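Local coordinates for (S)-2-haloacid dehalogenase 4A (Burkholderia cepacia, PDB 2NO4), which hydrolyses short-chain (S)-2-haloalkanoic acids, releasing halide and yielding the (R)-2-hydroxy acids with inversion of configuration, at residues Phe19-Thr24 / Ile126-Asn131; Asp27-Val32 / Ser105-Ala110; Ala100-Ser105 / Leu135-Lys140; Tyr122-Leu127 / Arg146-Cys151. All coordinates share one frame; numbering follows the deposited sequence.

Contact 1: Phe19-Thr24 / Ile126-Asn131. With SO4 (sulfate ion), chain H; SO4 (sulfate ion), chain I.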
loop_
_atom_site.group_PDB
_atom_site.type_symbol
_atom_site.label_atom_id
_atom_site.label_comp_id
_atom_site.label_asym_id
_atom_site.label_seq_id
_atom_site.Cartn_x
_atom_site.Cartn_y
_atom_site.Cartn_z
ATOM N N PHE B 19 -19.358 5.219 8.288
ATOM C CA PHE B 19 -18.108 5.277 8.996
ATOM C C PHE B 19 -17.124 4.167 8.610
ATOM O O PHE B 19 -17.472 3.006 8.579
ATOM C CB PHE B 19 -18.378 5.142 10.515
ATOM C CG PHE B 19 -18.925 6.391 11.122
ATOM C CD1 PHE B 19 -20.316 6.637 11.150
ATOM C CD2 PHE B 19 -18.066 7.365 11.602
ATOM C CE1 PHE B 19 -20.811 7.822 11.675
ATOM C CE2 PHE B 19 -18.570 8.577 12.150
ATOM C CZ PHE B 19 -19.946 8.779 12.181
ATOM N N ASP B 20 -15.883 4.566 8.364
ATOM C CA ASP B 20 -14.740 3.665 8.440
ATOM C C ASP B 20 -14.604 3.122 9.862
ATOM O O ASP B 20 -15.015 3.775 10.830
ATOM C CB ASP B 20 -13.488 4.450 8.000
ATOM C CG ASP B 20 -12.226 3.654 8.129
ATOM O OD1 ASP B 20 -12.023 2.797 7.261
ATOM O OD2 ASP B 20 -11.439 3.900 9.080
ATOM N N ALA B 21 -14.107 1.895 10.008
ATOM C CA ALA B 21 -13.899 1.335 11.346
ATOM C C ALA B 21 -12.455 1.483 11.852
ATOM O O ALA B 21 -12.210 2.229 12.803
ATOM C CB ALA B 21 -14.355 -0.111 11.401
ATOM N N TYR B 22 -11.511 0.802 11.194
ATOM C CA TYR B 22 -10.146 0.649 11.698
ATOM C C TYR B 22 -9.349 1.922 11.423
ATOM O O TYR B 22 -8.991 2.206 10.270
ATOM C CB TYR B 22 -9.465 -0.589 11.060
ATOM C CG TYR B 22 -10.118 -1.860 11.570
ATOM C CD1 TYR B 22 -9.845 -2.323 12.871
ATOM C CD2 TYR B 22 -11.069 -2.548 10.796
ATOM C CE1 TYR B 22 -10.453 -3.486 13.385
ATOM C CE2 TYR B 22 -11.702 -3.692 11.294
ATOM C CZ TYR B 22 -11.409 -4.152 12.589
ATOM O OH TYR B 22 -12.016 -5.295 13.088
ATOM N N GLY B 23 -9.121 2.687 12.475
ATOM C CA GLY B 23 -8.426 3.991 12.347
ATOM C C GLY B 23 -9.329 5.191 12.616
ATOM O O GLY B 23 -8.847 6.275 12.949
ATOM N N THR B 24 -10.640 4.977 12.501
ATOM C CA THR B 24 -11.638 6.049 12.632
ATOM C C THR B 24 -12.449 5.891 13.916
ATOM O O THR B 24 -12.449 6.784 14.763
ATOM C CB THR B 24 -12.540 6.071 11.395
ATOM O OG1 THR B 24 -11.715 6.192 10.233
ATOM C CG2 THR B 24 -13.571 7.260 11.415
ATOM N N ILE B 126 -21.447 1.296 9.450
ATOM C CA ILE B 126 -20.011 1.120 9.209
ATOM C C ILE B 126 -19.835 0.498 7.793
ATOM O O ILE B 126 -20.649 -0.345 7.362
ATOM C CB ILE B 126 -19.360 0.248 10.323
ATOM C CG1 ILE B 126 -19.198 1.074 11.611
ATOM C CG2 ILE B 126 -17.980 -0.361 9.870
ATOM C CD1 ILE B 126 -18.748 0.275 12.804
ATOM N N LEU B 127 -18.809 0.959 7.062
ATOM C CA LEU B 127 -18.347 0.281 5.837
ATOM C C LEU B 127 -16.837 0.016 6.025
ATOM O O LEU B 127 -16.014 0.967 6.128
ATOM C CB LEU B 127 -18.631 1.147 4.595
ATOM C CG LEU B 127 -18.109 0.553 3.274
ATOM C CD1 LEU B 127 -18.931 -0.744 2.940
ATOM C CD2 LEU B 127 -18.113 1.587 2.131
ATOM N N SER B 128 -16.485 -1.263 6.123
ATOM C CA SER B 128 -15.152 -1.664 6.575
ATOM C C SER B 128 -14.538 -2.758 5.705
ATOM O O SER B 128 -15.239 -3.669 5.242
ATOM C CB SER B 128 -15.247 -2.186 8.022
ATOM O OG SER B 128 -13.952 -2.578 8.506
ATOM N N ASN B 129 -13.217 -2.713 5.536
ATOM C CA ASN B 129 -12.474 -3.893 5.037
ATOM C C ASN B 129 -12.578 -5.126 5.933
ATOM O O ASN B 129 -12.353 -6.237 5.461
ATOM C CB ASN B 129 -10.973 -3.583 4.883
ATOM C CG ASN B 129 -10.685 -2.588 3.775
ATOM O OD1 ASN B 129 -11.352 -2.571 2.731
ATOM N ND2 ASN B 129 -9.647 -1.756 3.988
ATOM N N GLY B 130 -12.839 -4.923 7.227
ATOM C CA GLY B 130 -12.800 -6.001 8.205
ATOM C C GLY B 130 -13.966 -6.954 7.913
ATOM O O GLY B 130 -15.059 -6.518 7.561
ATOM N N ASN B 131 -13.692 -8.249 7.998
ATOM C CA ASN B 131 -14.727 -9.298 7.889
ATOM C C ASN B 131 -15.589 -9.312 9.163
ATOM O O ASN B 131 -15.145 -8.815 10.228
ATOM C CB ASN B 131 -14.084 -10.671 7.625
ATOM C CG ASN B 131 -13.038 -11.062 8.679
ATOM O OD1 ASN B 131 -11.923 -10.525 8.685
ATOM N ND2 ASN B 131 -13.373 -12.048 9.541
HETATM S S SO4 H . -11.478 -0.280 7.503
HETATM O O1 SO4 H . -12.420 -0.191 8.596
HETATM O O2 SO4 H . -10.648 -1.476 7.612
HETATM O O3 SO4 H . -12.125 -0.203 6.213
HETATM O O4 SO4 H . -10.616 0.886 7.680
HETATM S S SO4 I . -16.844 -14.122 8.828
HETATM O O1 SO4 I . -17.510 -14.786 9.954
HETATM O O2 SO4 I . -16.024 -15.131 8.121
HETATM O O3 SO4 I . -17.890 -13.589 7.927
HETATM O O4 SO4 I . -15.981 -13.049 9.363
#

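Contact 2: Asp27-Val32 / Ser105-Ala110. With SO4 (sulfate ion), chain L.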
loop_
_atom_site.group_PDB
_atom_site.type_symbol
_atom_site.label_atom_id
_atom_site.label_comp_id
_atom_site.label_asym_id
_atom_site.label_seq_id
_atom_site.Cartn_x
_atom_site.Cartn_y
_atom_site.Cartn_z
ATOM N N ASP B 27 -9.170 2.258 17.418
ATOM C CA ASP B 27 -7.800 2.772 17.483
ATOM C C ASP B 27 -6.786 1.671 17.116
ATOM O O ASP B 27 -6.481 0.827 17.945
ATOM C CB ASP B 27 -7.564 3.298 18.897
ATOM C CG ASP B 27 -6.268 4.016 19.041
ATOM O OD1 ASP B 27 -5.333 3.805 18.235
ATOM O OD2 ASP B 27 -6.192 4.811 19.985
ATOM N N VAL B 28 -6.299 1.661 15.880
ATOM C CA VAL B 28 -5.407 0.554 15.447
ATOM C C VAL B 28 -4.104 0.440 16.318
ATOM O O VAL B 28 -3.569 -0.669 16.508
ATOM C CB VAL B 28 -5.127 0.499 13.871
ATOM C CG1 VAL B 28 -6.430 0.304 13.071
ATOM C CG2 VAL B 28 -4.360 1.731 13.337
ATOM N N HIS B 29 -3.666 1.568 16.891
ATOM C CA HIS B 29 -2.490 1.635 17.793
ATOM C C HIS B 29 -2.600 0.886 19.139
ATOM O O HIS B 29 -1.600 0.485 19.698
ATOM C CB HIS B 29 -2.081 3.083 18.059
ATOM C CG HIS B 29 -2.132 3.960 16.850
ATOM N ND1 HIS B 29 -3.082 4.944 16.689
ATOM C CD2 HIS B 29 -1.351 4.013 15.745
ATOM C CE1 HIS B 29 -2.886 5.567 15.536
ATOM N NE2 HIS B 29 -1.850 5.011 14.937
ATOM N N SER B 30 -3.808 0.699 19.647
ATOM C CA SER B 30 -4.016 0.054 20.937
ATOM C C SER B 30 -3.585 -1.428 21.007
ATOM O O SER B 30 -3.257 -1.924 22.104
ATOM C CB SER B 30 -5.488 0.200 21.381
ATOM O OG SER B 30 -6.359 -0.467 20.479
ATOM N N ALA B 31 -3.590 -2.147 19.868
ATOM C CA ALA B 31 -3.233 -3.572 19.918
ATOM C C ALA B 31 -1.783 -3.725 20.405
ATOM O O ALA B 31 -1.524 -4.489 21.383
ATOM C CB ALA B 31 -3.492 -4.313 18.566
ATOM N N VAL B 32 -0.857 -2.959 19.806
ATOM C CA VAL B 32 0.552 -2.969 20.307
ATOM C C VAL B 32 0.722 -2.146 21.591
ATOM O O VAL B 32 1.427 -2.599 22.467
ATOM C CB VAL B 32 1.664 -2.635 19.197
ATOM C CG1 VAL B 32 3.084 -2.802 19.748
ATOM C CG2 VAL B 32 1.528 -3.581 17.974
ATOM N N SER B 105 -9.685 -1.024 21.108
ATOM C CA SER B 105 -10.292 0.138 21.765
ATOM C C SER B 105 -10.957 1.069 20.766
ATOM O O SER B 105 -10.381 1.372 19.693
ATOM C CB SER B 105 -9.205 0.969 22.467
ATOM O OG SER B 105 -8.456 0.166 23.344
ATOM N N ALA B 106 -12.145 1.533 21.141
ATOM C CA ALA B 106 -12.801 2.643 20.458
ATOM C C ALA B 106 -12.119 3.936 20.871
ATOM O O ALA B 106 -11.673 4.073 22.024
ATOM C CB ALA B 106 -14.277 2.700 20.803
ATOM N N TYR B 107 -12.047 4.880 19.932
ATOM C CA TYR B 107 -11.710 6.253 20.281
ATOM C C TYR B 107 -12.730 6.797 21.276
ATOM O O TYR B 107 -13.898 6.420 21.230
ATOM C CB TYR B 107 -11.603 7.155 19.025
ATOM C CG TYR B 107 -10.316 6.941 18.298
ATOM C CD1 TYR B 107 -9.129 7.581 18.719
ATOM C CD2 TYR B 107 -10.254 6.053 17.220
ATOM C CE1 TYR B 107 -7.930 7.357 18.056
ATOM C CE2 TYR B 107 -9.073 5.835 16.567
ATOM C CZ TYR B 107 -7.917 6.491 16.995
ATOM O OH TYR B 107 -6.746 6.257 16.331
ATOM N N PRO B 108 -12.291 7.698 22.169
ATOM C CA PRO B 108 -13.131 8.061 23.339
ATOM C C PRO B 108 -14.504 8.684 22.991
ATOM O O PRO B 108 -15.469 8.444 23.703
ATOM C CB PRO B 108 -12.239 9.036 24.153
ATOM C CG PRO B 108 -11.167 9.507 23.222
ATOM C CD PRO B 108 -11.002 8.410 22.137
ATOM N N ASP B 109 -14.584 9.453 21.904
ATOM C CA ASP B 109 -15.813 10.139 21.525
ATOM C C ASP B 109 -16.706 9.309 20.566
ATOM O O ASP B 109 -17.760 9.791 20.143
ATOM C CB ASP B 109 -15.481 11.503 20.883
ATOM C CG ASP B 109 -14.861 12.500 21.876
ATOM O OD1 ASP B 109 -14.696 12.151 23.081
ATOM O OD2 ASP B 109 -14.538 13.640 21.459
ATOM N N ALA B 110 -16.262 8.103 20.186
ATOM C CA ALA B 110 -16.969 7.321 19.169
ATOM C C ALA B 110 -18.437 6.961 19.568
ATOM O O ALA B 110 -19.373 7.229 18.805
ATOM C CB ALA B 110 -16.152 6.046 18.793
HETATM S S SO4 L . -11.918 11.186 19.086
HETATM O O1 SO4 L . -12.804 10.222 19.780
HETATM O O2 SO4 L . -10.473 10.860 19.216
HETATM O O3 SO4 L . -12.334 11.200 17.704
HETATM O O4 SO4 L . -12.003 12.498 19.701
HETATM O O HOH W 1 -5.772 4.158 14.737
#

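Contact 3: Ala100-Ser105 / Leu135-Lys140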
loop_
_atom_site.group_PDB
_atom_site.type_symbol
_atom_site.label_atom_id
_atom_site.label_comp_id
_atom_site.label_asym_id
_atom_site.label_seq_id
_atom_site.Cartn_x
_atom_site.Cartn_y
_atom_site.Cartn_z
ATOM N N ALA B 100 -5.740 -8.864 21.096
ATOM C CA ALA B 100 -5.925 -7.446 21.332
ATOM C C ALA B 100 -6.580 -6.773 20.134
ATOM O O ALA B 100 -7.411 -5.893 20.292
ATOM C CB ALA B 100 -4.586 -6.792 21.694
ATOM N N TYR B 101 -6.243 -7.215 18.930
ATOM C CA TYR B 101 -6.796 -6.644 17.724
ATOM C C TYR B 101 -8.278 -6.984 17.611
ATOM O O TYR B 101 -9.093 -6.187 17.131
ATOM C CB TYR B 101 -6.042 -7.159 16.473
ATOM C CG TYR B 101 -6.118 -6.152 15.337
ATOM C CD1 TYR B 101 -5.075 -5.235 15.125
ATOM C CD2 TYR B 101 -7.257 -6.069 14.509
ATOM C CE1 TYR B 101 -5.148 -4.295 14.110
ATOM C CE2 TYR B 101 -7.340 -5.117 13.508
ATOM C CZ TYR B 101 -6.273 -4.240 13.323
ATOM O OH TYR B 101 -6.337 -3.317 12.335
ATOM N N LYS B 102 -8.626 -8.185 18.066
ATOM C CA LYS B 102 -9.995 -8.675 17.956
ATOM C C LYS B 102 -10.898 -7.789 18.788
ATOM O O LYS B 102 -12.063 -7.628 18.462
ATOM C CB LYS B 102 -10.087 -10.146 18.397
ATOM C CG LYS B 102 -11.228 -10.865 17.733
ATOM C CD LYS B 102 -11.207 -12.364 17.953
ATOM C CE LYS B 102 -12.593 -12.885 17.614
ATOM N NZ LYS B 102 -12.751 -14.357 17.795
ATOM N N GLU B 103 -10.345 -7.187 19.838
ATOM C CA GLU B 103 -11.070 -6.233 20.666
ATOM C C GLU B 103 -10.372 -4.865 20.821
ATOM O O GLU B 103 -10.123 -4.374 21.934
ATOM C CB GLU B 103 -11.414 -6.883 22.002
ATOM C CG GLU B 103 -12.247 -8.177 21.750
ATOM C CD GLU B 103 -12.907 -8.781 22.988
ATOM O OE1 GLU B 103 -12.631 -8.326 24.143
ATOM O OE2 GLU B 103 -13.724 -9.717 22.771
ATOM N N LEU B 104 -10.064 -4.260 19.672
ATOM C CA LEU B 104 -9.483 -2.904 19.605
ATOM C C LEU B 104 -10.342 -1.880 20.323
ATOM O O LEU B 104 -11.558 -1.864 20.139
ATOM C CB LEU B 104 -9.380 -2.438 18.149
ATOM C CG LEU B 104 -8.248 -2.763 17.221
ATOM C CD1 LEU B 104 -8.359 -1.761 16.077
ATOM C CD2 LEU B 104 -6.827 -2.694 17.874
ATOM N N SER B 105 -9.685 -1.024 21.108
ATOM C CA SER B 105 -10.292 0.138 21.765
ATOM C C SER B 105 -10.957 1.069 20.766
ATOM O O SER B 105 -10.381 1.372 19.693
ATOM C CB SER B 105 -9.205 0.969 22.467
ATOM O OG SER B 105 -8.456 0.166 23.344
ATOM N N LEU B 135 -14.691 -7.782 13.156
ATOM C CA LEU B 135 -15.271 -6.463 13.346
ATOM C C LEU B 135 -16.364 -6.499 14.429
ATOM O O LEU B 135 -16.427 -5.609 15.285
ATOM C CB LEU B 135 -15.880 -5.953 12.051
ATOM C CG LEU B 135 -15.696 -4.481 11.659
ATOM C CD1 LEU B 135 -16.775 -4.179 10.641
ATOM C CD2 LEU B 135 -15.740 -3.466 12.803
ATOM N N GLN B 136 -17.223 -7.517 14.366
ATOM C CA GLN B 136 -18.277 -7.708 15.369
ATOM C C GLN B 136 -17.741 -7.849 16.790
ATOM O O GLN B 136 -18.267 -7.213 17.729
ATOM C CB GLN B 136 -19.204 -8.883 14.990
ATOM C CG GLN B 136 -20.328 -8.473 14.037
ATOM C CD GLN B 136 -21.186 -7.320 14.613
ATOM O OE1 GLN B 136 -21.251 -6.221 14.044
ATOM N NE2 GLN B 136 -21.812 -7.570 15.766
ATOM N N ALA B 137 -16.685 -8.645 16.951
ATOM C CA ALA B 137 -15.997 -8.758 18.234
ATOM C C ALA B 137 -15.554 -7.385 18.782
ATOM O O ALA B 137 -15.790 -7.068 19.958
ATOM C CB ALA B 137 -14.793 -9.721 18.143
ATOM N N ALA B 138 -14.891 -6.590 17.928
ATOM C CA ALA B 138 -14.417 -5.240 18.333
ATOM C C ALA B 138 -15.588 -4.319 18.659
ATOM O O ALA B 138 -15.549 -3.584 19.659
ATOM C CB ALA B 138 -13.518 -4.621 17.254
ATOM N N LEU B 139 -16.635 -4.379 17.832
ATOM C CA LEU B 139 -17.822 -3.557 18.047
ATOM C C LEU B 139 -18.546 -3.939 19.337
ATOM O O LEU B 139 -18.998 -3.056 20.082
ATOM C CB LEU B 139 -18.783 -3.598 16.853
ATOM C CG LEU B 139 -18.272 -3.007 15.544
ATOM C CD1 LEU B 139 -19.326 -3.222 14.436
ATOM C CD2 LEU B 139 -17.827 -1.554 15.689
ATOM N N LYS B 140 -18.662 -5.241 19.603
ATOM C CA LYS B 140 -19.304 -5.669 20.850
ATOM C C LYS B 140 -18.493 -5.256 22.081
ATOM O O LYS B 140 -19.056 -4.707 23.044
ATOM C CB LYS B 140 -19.560 -7.181 20.871
ATOM C CG LYS B 140 -20.763 -7.629 20.035
ATOM C CD LYS B 140 -21.446 -8.829 20.696
ATOM C CE LYS B 140 -22.157 -8.424 22.021
ATOM N NZ LYS B 140 -21.861 -9.355 23.186
HETATM O O HOH W 2 -16.247 -9.027 21.788
HETATM O O HOH W 3 -13.319 -3.118 21.190
#

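Contact 4: Tyr122-Leu127 / Arg146-Cys151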
loop_
_atom_site.group_PDB
_atom_site.type_symbol
_atom_site.label_atom_id
_atom_site.label_comp_id
_atom_site.label_asym_id
_atom_site.label_seq_id
_atom_site.Cartn_x
_atom_site.Cartn_y
_atom_site.Cartn_z
ATOM N N TYR B 122 -30.339 10.029 11.426
ATOM C CA TYR B 122 -29.510 9.461 10.351
ATOM C C TYR B 122 -29.487 7.951 10.369
ATOM O O TYR B 122 -29.576 7.339 11.420
ATOM C CB TYR B 122 -28.053 9.915 10.483
ATOM C CG TYR B 122 -27.833 11.362 10.212
ATOM C CD1 TYR B 122 -27.662 12.280 11.265
ATOM C CD2 TYR B 122 -27.810 11.834 8.905
ATOM C CE1 TYR B 122 -27.423 13.621 10.996
ATOM C CE2 TYR B 122 -27.603 13.174 8.624
ATOM C CZ TYR B 122 -27.405 14.058 9.668
ATOM O OH TYR B 122 -27.196 15.379 9.354
ATOM N N ILE B 123 -29.326 7.347 9.201
ATOM C CA ILE B 123 -28.840 5.977 9.141
ATOM C C ILE B 123 -27.365 6.071 9.533
ATOM O O ILE B 123 -26.624 6.895 8.983
ATOM C CB ILE B 123 -29.017 5.339 7.737
ATOM C CG1 ILE B 123 -30.496 5.368 7.283
ATOM C CG2 ILE B 123 -28.460 3.879 7.717
ATOM C CD1 ILE B 123 -30.655 5.379 5.746
ATOM N N VAL B 124 -26.966 5.268 10.511
ATOM C CA VAL B 124 -25.604 5.226 10.992
ATOM C C VAL B 124 -25.075 3.835 10.679
ATOM O O VAL B 124 -25.566 2.830 11.208
ATOM C CB VAL B 124 -25.503 5.552 12.513
ATOM C CG1 VAL B 124 -24.007 5.504 12.981
ATOM C CG2 VAL B 124 -26.162 6.923 12.836
ATOM N N ALA B 125 -24.089 3.768 9.786
ATOM C CA ALA B 125 -23.572 2.471 9.328
ATOM C C ALA B 125 -22.035 2.478 9.340
ATOM O O ALA B 125 -21.407 3.548 9.291
ATOM C CB ALA B 125 -24.122 2.149 7.897
ATOM N N ILE B 126 -21.447 1.296 9.450
ATOM C CA ILE B 126 -20.011 1.120 9.209
ATOM C C ILE B 126 -19.835 0.498 7.793
ATOM O O ILE B 126 -20.649 -0.345 7.362
ATOM C CB ILE B 126 -19.360 0.248 10.323
ATOM C CG1 ILE B 126 -19.198 1.074 11.611
ATOM C CG2 ILE B 126 -17.980 -0.361 9.870
ATOM C CD1 ILE B 126 -18.748 0.275 12.804
ATOM N N LEU B 127 -18.809 0.959 7.062
ATOM C CA LEU B 127 -18.347 0.281 5.837
ATOM C C LEU B 127 -16.837 0.016 6.025
ATOM O O LEU B 127 -16.014 0.967 6.128
ATOM C CB LEU B 127 -18.631 1.147 4.595
ATOM C CG LEU B 127 -18.109 0.553 3.274
ATOM C CD1 LEU B 127 -18.931 -0.744 2.940
ATOM C CD2 LEU B 127 -18.113 1.587 2.131
ATOM N N ARG B 146 -24.771 -1.042 19.743
ATOM C CA ARG B 146 -26.081 -0.453 19.990
ATOM C C ARG B 146 -26.292 0.888 19.323
ATOM O O ARG B 146 -27.409 1.390 19.291
ATOM C CB ARG B 146 -26.343 -0.339 21.494
ATOM C CG ARG B 146 -25.438 0.606 22.245
ATOM C CD ARG B 146 -25.390 0.216 23.733
ATOM N NE ARG B 146 -24.875 -1.149 23.939
ATOM C CZ ARG B 146 -24.615 -1.671 25.135
ATOM N NH1 ARG B 146 -24.826 -0.949 26.234
ATOM N NH2 ARG B 146 -24.142 -2.909 25.241
ATOM N N VAL B 147 -25.222 1.467 18.796
ATOM C CA VAL B 147 -25.309 2.786 18.192
ATOM C C VAL B 147 -25.223 2.717 16.666
ATOM O O VAL B 147 -24.972 3.750 16.022
ATOM C CB VAL B 147 -24.289 3.802 18.823
ATOM C CG1 VAL B 147 -24.614 4.014 20.279
ATOM C CG2 VAL B 147 -22.829 3.333 18.694
ATOM N N LEU B 148 -25.463 1.517 16.105
ATOM C CA LEU B 148 -25.334 1.268 14.653
ATOM C C LEU B 148 -26.580 0.653 13.996
ATOM O O LEU B 148 -27.169 -0.292 14.533
ATOM C CB LEU B 148 -24.152 0.335 14.367
ATOM C CG LEU B 148 -22.736 0.824 14.632
ATOM C CD1 LEU B 148 -21.798 -0.367 14.463
ATOM C CD2 LEU B 148 -22.352 1.986 13.716
ATOM N N ASP B 149 -26.949 1.162 12.821
ATOM C CA ASP B 149 -28.015 0.570 12.031
ATOM C C ASP B 149 -27.538 -0.615 11.206
ATOM O O ASP B 149 -28.285 -1.565 10.975
ATOM C CB ASP B 149 -28.653 1.626 11.114
ATOM C CG ASP B 149 -29.399 2.689 11.898
ATOM O OD1 ASP B 149 -30.254 2.294 12.734
ATOM O OD2 ASP B 149 -29.120 3.908 11.719
ATOM N N SER B 150 -26.292 -0.562 10.753
ATOM C CA SER B 150 -25.808 -1.510 9.771
ATOM C C SER B 150 -24.272 -1.543 9.779
ATOM O O SER B 150 -23.604 -0.551 10.067
ATOM C CB SER B 150 -26.362 -1.144 8.386
ATOM O OG SER B 150 -25.728 -1.869 7.348
ATOM N N CYS B 151 -23.728 -2.717 9.497
ATOM C CA CYS B 151 -22.297 -2.894 9.436
ATOM C C CYS B 151 -22.030 -3.667 8.161
ATOM O O CYS B 151 -22.380 -4.860 8.035
ATOM C CB CYS B 151 -21.811 -3.635 10.681
ATOM S SG CYS B 151 -20.010 -3.854 10.759
#

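Contact 1: Phe19-Thr24 / Ile126-Asn131
F19 and I126 form a parallel bridge at the ends of strands 16-19 and 123-128, and the closest packing of the contact is gathered there. L127 N donates to F19 O at 2.9 Å. The same oxygen also receives the CA-H of I126. With CG1 of I126 beside its backbone N (chi1 -75°), the CG2 branch is left to press on A21 CB, 3.9 Å away.

Past F19 the two chains draw apart, and direct packing becomes looser. The Y22 ring turns its edge to S128 OG, while its CE2 passes G130 CA obliquely at 4.0 Å, where no side chain bars the way. A sulfate ion, probably from the crystallisation liquor, bridges the two segments here. A21 N, Y22 N and S128 OG all donate to its O1, and N129 N reaches O3 at 2.8 Å on a nearly straight bond (169°). S128 OG works both ways, since it also accepts from G130 N at 2.9 Å in an ST turn, which fixes its rotation. T24 OG1 meets D20 OD2 on the anti side at 2.6 Å and itself accepts from S186 N, while K161 NZ makes a salt bridge to D20 OD1; together they probably hold the nucleophile D20 in place.

The sulfate thus lies among A21, Y22, S128 and N129, which bind the (S)-2-haloacid, beside D20. This is the active site of the HAD superfamily, built on loops that follow adjacent parallel strands of a Rossmann-like sheet.

Contact 2: Asp27-Val32 / Ser105-Ala110
D27 N donates to S105 O at 2.7 Å in an almost straight bond (173°). It joins two segments that meet at D27 and S105 and then diverge, where the chain enters and leaves the helices between them, consistent with the linkers joining core and cap in HAD enzymes. D27 also begins a type I turn into helix 30-33; its OD1 makes a weak capping bond with H29 N and also accepts weakly from H29 ND1.

A second, weak link comes from S105 N to S30 OG at 3.4 Å. S30 OG stands between its own backbone N and carbonyl carbon (chi1 63°), which folds it back to donate to D27 O at 2.8 Å, in the carbonyl plane. D27 O accepts from S30 N as well, so two donors of one residue hold this carbonyl.

The largest side-chain overlap is between D27 and Y107. D27 CB sits over one face of the Y107 ring in a CH-pi contact, 4.0 Å from the ring centroid and offset toward the rim. The D27 carboxylate continues over the ring with its plane only 9° from it, and OD2 comes within 3.6 Å of Y107 CE1. R206 makes a cation-pi contact with the same ring. At the phenol end a water bridges the segments: it accepts from V28 N at 2.8 Å and is hydrogen-bonded to Y107 OH, also at 2.8 Å.

Contact 3: Ala100-Ser105 / Leu135-Lys140
K102 turns CG away from its backbone N (chi1 -153°) and runs extended from there, which lays its aliphatic chain along A137. CG and CE both touch A137 CB, with CG at 3.8 Å, while the NZ end goes on to a salt bridge with E133. E103 takes the other course: its CG lies beside its own backbone N (chi1 -57°), and an extended chain carries the carboxylate past A137 O. A water spans the remaining gap, donating to E103 OE2 at 2.8 Å and to A137 O at 2.7 Å.

Between these two side chains the backbones come close, and E103 CA is 4.2 Å from A138 CA. K102 O rests on the two alanine methyls, with A137 CB at 3.5 Å, but makes no hydrogen bond to A138 N because the angle is poor. A second water donates to A138 O. The small alanines let the end of helix 90-102 approach without any direct hydrogen bond.

L104 packs within its own segment instead, its CG over the centre of the Y101 ring, and its side chain also meets Y22 of the haloacid site. The contact joins the end of helix 90-102 to helix 132-141, consistent with the junction of helical cap and Rossmann-like core in HAD enzymes.

Contact 4: Tyr122-Leu127 / Arg146-Cys151
The flat carboxylate of D149 meets V124 at its edge: OD2 accepts V124 N through its anti lone pair at 2.8 Å, on a nearly straight bond (167°). I123 CA also approaches OD2, at 3.3 Å, and the I123 side chain crosses that of D149 at about a right angle. The other oxygen, OD1, forms a long, weak ion pair with K118.

V124 O takes D149 N at 2.7 Å and, weakly, S150 N as well. From there the regular parallel ladder begins, with A125 paired to S150 and I126 to C151. I126 N donates to S150 O at 2.9 Å, and the CA-H of A125 points to the same oxygen.

A125 and S150 lie on the sheet face covered by L174 of helix 164-174. I126 and C151 lie on the other, against L139 of helix 132-141. L148 reaches over this second face with a forked end: CD1 touches I126 CD1 at 3.5 Å, and CD2 meets V124 CG1 at 4.0 Å, the valine being crossed nearly at right angles. C151 SG, anti to its backbone N (chi1 -177°), leans on I126 CG2 at 4.1 Å. Strands 123-128 and 150-153 are the two ends of a beta-alpha-beta unit around helix 132-141.

A side chain thus completes the ladder at its start: D149 OD2 takes the place a main-chain carbonyl would hold for V124 N in a continued ladder, whereas the buried V147 O finds no partner at all.

Overall arrangement
Contacts 1 and 4 share I126 and L127 on strand 123-128, the middle of three neighbouring sheet strands, with centres about 11 Å apart. Contact 1 joins it to strand 16-19, contact 4 to the outer strand 150-153. Helix 132-141 links these to contact 3: L135 and L139 pack on I126 and C151, while Y22 of contact 1 meets Y101 and L104. Contact 2 shares S105 with contact 3, their centres about 10 Å apart; its centre is about 18 Å from that of contact 4. Along the chain, contact 2 falls within contact 1, contact 3 alternates with the rest, and contact 4 follows contact 2. The helices spanned by contact 2 are thus tied beside the haloacid site.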